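Local coordinates for protein putative transcriptional regulator MarR (Geobacillus stearothermophilus, PDB 2RDP) that probably binds DNA through winged-helix domains and regulates transcription as a two-chain member of the MarR family, at residues A[40-51]-A[76-86]. Sequence-based numbering, arbitrary orientation.
Sequences ITPPQFVALQWL and LVDRMERNGLV. With NA (sodium ion), chain B.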
loop_
_atom_site.group_PDB
_atom_site.type_symbol
_atom_site.label_atom_id
_atom_site.label_comp_id
_atom_site.label_asym_id
_atom_site.label_seq_id
_atom_site.Cartn_x
_atom_site.Cartn_y
_atom_site.Cartn_z
ATOM N N ILE A 40 -6.929 14.800 -8.986
ATOM C CA ILE A 40 -5.682 14.081 -9.276
ATOM C C ILE A 40 -5.883 12.582 -9.146
ATOM O O ILE A 40 -6.897 12.127 -8.581
ATOM C CB ILE A 40 -4.531 14.530 -8.362
ATOM C CG1 ILE A 40 -4.908 14.340 -6.884
ATOM C CG2 ILE A 40 -4.148 15.997 -8.688
ATOM C CD1 ILE A 40 -3.780 14.556 -5.921
ATOM N N THR A 41 -4.943 11.822 -9.688
ATOM C CA THR A 41 -4.985 10.376 -9.613
ATOM C C THR A 41 -4.013 9.913 -8.516
ATOM O O THR A 41 -3.215 10.722 -8.014
ATOM C CB THR A 41 -4.656 9.728 -10.992
ATOM O OG1 THR A 41 -3.271 9.916 -11.309
ATOM C CG2 THR A 41 -5.505 10.360 -12.076
ATOM N N PRO A 42 -4.070 8.617 -8.120
ATOM C CA PRO A 42 -3.120 8.139 -7.111
ATOM C C PRO A 42 -1.622 8.352 -7.396
ATOM O O PRO A 42 -0.912 8.757 -6.481
ATOM C CB PRO A 42 -3.453 6.652 -6.985
ATOM C CG PRO A 42 -4.829 6.554 -7.406
ATOM C CD PRO A 42 -5.022 7.561 -8.501
ATOM N N PRO A 43 -1.129 8.065 -8.627
ATOM C CA PRO A 43 0.314 8.346 -8.851
ATOM C C PRO A 43 0.662 9.857 -8.889
ATOM O O PRO A 43 1.812 10.228 -8.567
ATOM C CB PRO A 43 0.617 7.671 -10.188
ATOM C CG PRO A 43 -0.599 6.907 -10.548
ATOM C CD PRO A 43 -1.763 7.494 -9.826
ATOM N N GLN A 44 -0.306 10.712 -9.242
ATOM C CA GLN A 44 -0.111 12.140 -9.141
ATOM C C GLN A 44 -0.044 12.572 -7.670
ATOM O O GLN A 44 0.836 13.352 -7.294
ATOM C CB GLN A 44 -1.172 12.917 -9.921
ATOM C CG GLN A 44 -1.110 12.677 -11.420
ATOM C CD GLN A 44 -2.347 13.229 -12.153
ATOM O OE1 GLN A 44 -3.332 13.615 -11.540
ATOM N NE2 GLN A 44 -2.280 13.265 -13.472
ATOM N N PHE A 45 -0.938 12.045 -6.826
ATOM C CA PHE A 45 -0.771 12.198 -5.377
ATOM C C PHE A 45 0.671 11.865 -4.904
ATOM O O PHE A 45 1.344 12.715 -4.301
ATOM C CB PHE A 45 -1.844 11.433 -4.579
ATOM C CG PHE A 45 -1.606 11.465 -3.099
ATOM C CD1 PHE A 45 -1.936 12.588 -2.351
ATOM C CD2 PHE A 45 -0.985 10.392 -2.463
ATOM C CE1 PHE A 45 -1.667 12.647 -0.988
ATOM C CE2 PHE A 45 -0.733 10.429 -1.072
ATOM C CZ PHE A 45 -1.092 11.577 -0.346
ATOM N N VAL A 46 1.162 10.666 -5.218
ATOM C CA VAL A 46 2.517 10.274 -4.808
ATOM C C VAL A 46 3.579 11.267 -5.313
ATOM O O VAL A 46 4.439 11.717 -4.544
ATOM C CB VAL A 46 2.844 8.837 -5.258
ATOM C CG1 VAL A 46 4.272 8.456 -4.908
ATOM C CG2 VAL A 46 1.844 7.822 -4.613
ATOM N N ALA A 47 3.511 11.605 -6.613
ATOM C CA ALA A 47 4.453 12.524 -7.221
ATOM C C ALA A 47 4.449 13.878 -6.498
ATOM O O ALA A 47 5.515 14.381 -6.109
ATOM C CB ALA A 47 4.148 12.690 -8.713
ATOM N N LEU A 48 3.257 14.458 -6.330
ATOM C CA LEU A 48 3.064 15.753 -5.673
ATOM C C LEU A 48 3.529 15.786 -4.216
ATOM O O LEU A 48 4.178 16.738 -3.786
ATOM C CB LEU A 48 1.605 16.193 -5.771
ATOM C CG LEU A 48 1.040 16.531 -7.164
ATOM C CD1 LEU A 48 -0.462 16.685 -7.104
ATOM C CD2 LEU A 48 1.676 17.766 -7.733
ATOM N N GLN A 49 3.174 14.763 -3.457
ATOM C CA GLN A 49 3.648 14.613 -2.097
ATOM C C GLN A 49 5.196 14.547 -2.010
ATOM O O GLN A 49 5.767 15.090 -1.088
ATOM C CB GLN A 49 2.956 13.393 -1.469
ATOM C CG GLN A 49 3.675 12.764 -0.259
ATOM C CD GLN A 49 4.500 11.489 -0.573
ATOM O OE1 GLN A 49 4.106 10.665 -1.410
ATOM N NE2 GLN A 49 5.644 11.325 0.137
ATOM N N TRP A 50 5.869 13.901 -2.971
ATOM C CA TRP A 50 7.344 13.878 -3.003
ATOM C C TRP A 50 7.918 15.275 -3.226
ATOM O O TRP A 50 8.893 15.655 -2.598
ATOM C CB TRP A 50 7.895 12.910 -4.078
ATOM C CG TRP A 50 7.951 11.492 -3.644
ATOM C CD1 TRP A 50 7.295 10.425 -4.207
ATOM C CD2 TRP A 50 8.675 10.968 -2.530
ATOM N NE1 TRP A 50 7.568 9.277 -3.519
ATOM C CE2 TRP A 50 8.412 9.575 -2.479
ATOM C CE3 TRP A 50 9.525 11.539 -1.558
ATOM C CZ2 TRP A 50 8.965 8.738 -1.486
ATOM C CZ3 TRP A 50 10.085 10.705 -0.582
ATOM C CH2 TRP A 50 9.808 9.317 -0.562
ATOM N N LEU A 51 7.311 16.036 -4.124
ATOM C CA LEU A 51 7.727 17.404 -4.382
ATOM C C LEU A 51 7.471 18.325 -3.186
ATOM O O LEU A 51 8.282 19.203 -2.886
ATOM C CB LEU A 51 7.007 17.942 -5.619
ATOM C CG LEU A 51 7.409 17.328 -6.966
ATOM C CD1 LEU A 51 6.392 17.701 -8.015
ATOM C CD2 LEU A 51 8.802 17.767 -7.358
ATOM N N LEU A 76 3.897 10.987 -16.610
ATOM C CA LEU A 76 3.183 11.483 -15.435
ATOM C C LEU A 76 3.428 12.984 -15.216
ATOM O O LEU A 76 2.485 13.767 -15.053
ATOM C CB LEU A 76 3.599 10.661 -14.217
ATOM C CG LEU A 76 2.968 10.983 -12.857
ATOM C CD1 LEU A 76 1.523 10.562 -12.822
ATOM C CD2 LEU A 76 3.745 10.203 -11.826
ATOM N N VAL A 77 4.704 13.368 -15.222
ATOM C CA VAL A 77 5.097 14.752 -15.122
ATOM C C VAL A 77 4.452 15.559 -16.262
ATOM O O VAL A 77 3.834 16.579 -16.006
ATOM C CB VAL A 77 6.626 14.894 -15.055
ATOM C CG1 VAL A 77 7.072 16.379 -15.178
ATOM C CG2 VAL A 77 7.125 14.291 -13.749
ATOM N N ASP A 78 4.550 15.072 -17.496
ATOM C CA ASP A 78 3.863 15.691 -18.639
ATOM C C ASP A 78 2.368 15.966 -18.377
ATOM O O ASP A 78 1.929 17.079 -18.647
ATOM C CB ASP A 78 4.021 14.855 -19.924
ATOM C CG ASP A 78 5.458 14.859 -20.487
ATOM O OD1 ASP A 78 6.306 15.631 -19.981
ATOM O OD2 ASP A 78 5.733 14.063 -21.446
ATOM N N ARG A 79 1.601 14.973 -17.874
ATOM C CA ARG A 79 0.162 15.179 -17.536
ATOM C C ARG A 79 0.002 16.292 -16.506
ATOM O O ARG A 79 -0.821 17.189 -16.689
ATOM C CB ARG A 79 -0.526 13.912 -16.968
ATOM C CG ARG A 79 -1.479 13.130 -17.904
ATOM C CD ARG A 79 -2.969 13.538 -17.816
ATOM N NE ARG A 79 -3.567 13.650 -19.168
ATOM C CZ ARG A 79 -4.109 14.762 -19.714
ATOM N NH1 ARG A 79 -4.594 14.725 -20.958
ATOM N NH2 ARG A 79 -4.197 15.908 -19.030
HETATM N N MSE A 80 0.792 16.242 -15.433
HETATM C CA MSE A 80 0.656 17.215 -14.361
HETATM C C MSE A 80 1.045 18.603 -14.779
HETATM O O MSE A 80 0.449 19.573 -14.336
HETATM C CB MSE A 80 1.468 16.803 -13.162
HETATM C CG MSE A 80 0.972 15.524 -12.547
HETATM SE SE MSE A 80 2.048 15.019 -11.007
HETATM C CE MSE A 80 3.738 14.564 -11.832
ATOM N N GLU A 81 2.058 18.707 -15.625
ATOM C CA GLU A 81 2.462 19.994 -16.167
ATOM C C GLU A 81 1.343 20.598 -17.064
ATOM O O GLU A 81 1.017 21.775 -16.965
ATOM C CB GLU A 81 3.792 19.857 -16.918
ATOM C CG GLU A 81 4.284 21.192 -17.470
ATOM C CD GLU A 81 5.611 21.133 -18.223
ATOM O OE1 GLU A 81 5.852 20.150 -18.979
ATOM O OE2 GLU A 81 6.391 22.117 -18.074
ATOM N N ARG A 82 0.759 19.761 -17.915
ATOM C CA ARG A 82 -0.348 20.122 -18.790
ATOM C C ARG A 82 -1.521 20.665 -17.974
ATOM O O ARG A 82 -2.134 21.636 -18.393
ATOM C CB ARG A 82 -0.779 18.896 -19.603
ATOM C CG ARG A 82 -1.027 19.105 -21.104
ATOM C CD ARG A 82 -0.582 17.868 -21.963
ATOM N NE ARG A 82 -1.043 16.555 -21.453
ATOM C CZ ARG A 82 -0.296 15.430 -21.427
ATOM N NH1 ARG A 82 0.969 15.434 -21.858
ATOM N NH2 ARG A 82 -0.798 14.291 -20.954
ATOM N N ASN A 83 -1.812 20.041 -16.817
ATOM C CA ASN A 83 -2.909 20.461 -15.921
ATOM C C ASN A 83 -2.522 21.529 -14.903
ATOM O O ASN A 83 -3.286 21.775 -13.966
ATOM C CB ASN A 83 -3.484 19.278 -15.115
ATOM C CG ASN A 83 -3.912 18.097 -15.990
ATOM O OD1 ASN A 83 -4.112 18.235 -17.198
ATOM N ND2 ASN A 83 -4.044 16.906 -15.364
ATOM N N GLY A 84 -1.333 22.115 -15.049
ATOM C CA GLY A 84 -0.882 23.214 -14.194
ATOM C C GLY A 84 -0.598 22.895 -12.733
ATOM O O GLY A 84 -0.617 23.791 -11.886
ATOM N N LEU A 85 -0.318 21.628 -12.428
ATOM C CA LEU A 85 0.038 21.204 -11.066
ATOM C C LEU A 85 1.517 21.378 -10.775
ATOM O O LEU A 85 1.894 21.557 -9.636
ATOM C CB LEU A 85 -0.294 19.719 -10.862
ATOM C CG LEU A 85 -1.722 19.269 -11.130
ATOM C CD1 LEU A 85 -1.806 17.733 -11.185
ATOM C CD2 LEU A 85 -2.656 19.878 -10.084
ATOM N N VAL A 86 2.352 21.300 -11.813
ATOM C CA VAL A 86 3.818 21.426 -11.684
ATOM C C VAL A 86 4.358 22.189 -12.886
ATOM O O VAL A 86 3.706 22.252 -13.925
ATOM C CB VAL A 86 4.570 20.004 -11.593
ATOM C CG1 VAL A 86 3.940 19.089 -10.532
ATOM C CG2 VAL A 86 4.622 19.295 -12.932
HETATM NA NA NA B . -9.558 11.646 -8.417
#
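Leu76 opens the contact by straddling the start of helix 42-51: CD1 lies 3.7 Å from Gln44 CG and also touches the Pro43 ring, while CD2 reaches the methyl of Ala47. With CG anti to the backbone N (chi1 -179°) the branch is directed at the neighbouring helix, where the two methyls part. One turn on, Arg79 contributes only its CB, set against Gln44 NE2, and its guanidinium leads off elsewhere. Met80, a selenomethionine, takes the centre. Its side chain and that of Gln44 run past each other in opposite senses, CG against CG at 3.7 Å, and the bend at chi3 (-68°) brings CE to 3.7 Å from Ala47 CB, with SE also near Leu48 CG.

Gln44 illustrates how a polar residue can serve an apolar interface: CG does most of the packing and NE2 adds to it, whereas OE1 accepts a hydrogen bond from Thr41 N (3.0 Å), the donor sitting well above the carbonyl plane. A leucine in its place would probably leave the N-cap amide of Thr41 without this acceptor.

Helix 70-82 then ends in a Schellman motif, with Gly84 at positive phi, Leu85 N hydrogen-bonded to Met80 O and Gly84 N to Glu81 O. The turn delivers Leu85, whose CD1 meets Ile40 CG2 at 3.8 Å; Ile40 O, meanwhile, binds the sodium ion together with Leu35 O and Tyr38 O. Val86 finishes the row, its CG1 3.8 Å from both Leu48 CD2 and Leu51 CD1, and Ile100 of strand 98-102 packs on Leu51 and Val86 alike. Segments 42-51 and 76-82 cross at 85°, and turn 83-85 leads into the first wing strand; helices 42-54, 59-66 and 70-82 form the three-helix core of the MarR winged helix-turn-helix domain, 70-82 probably being the DNA-recognition helix.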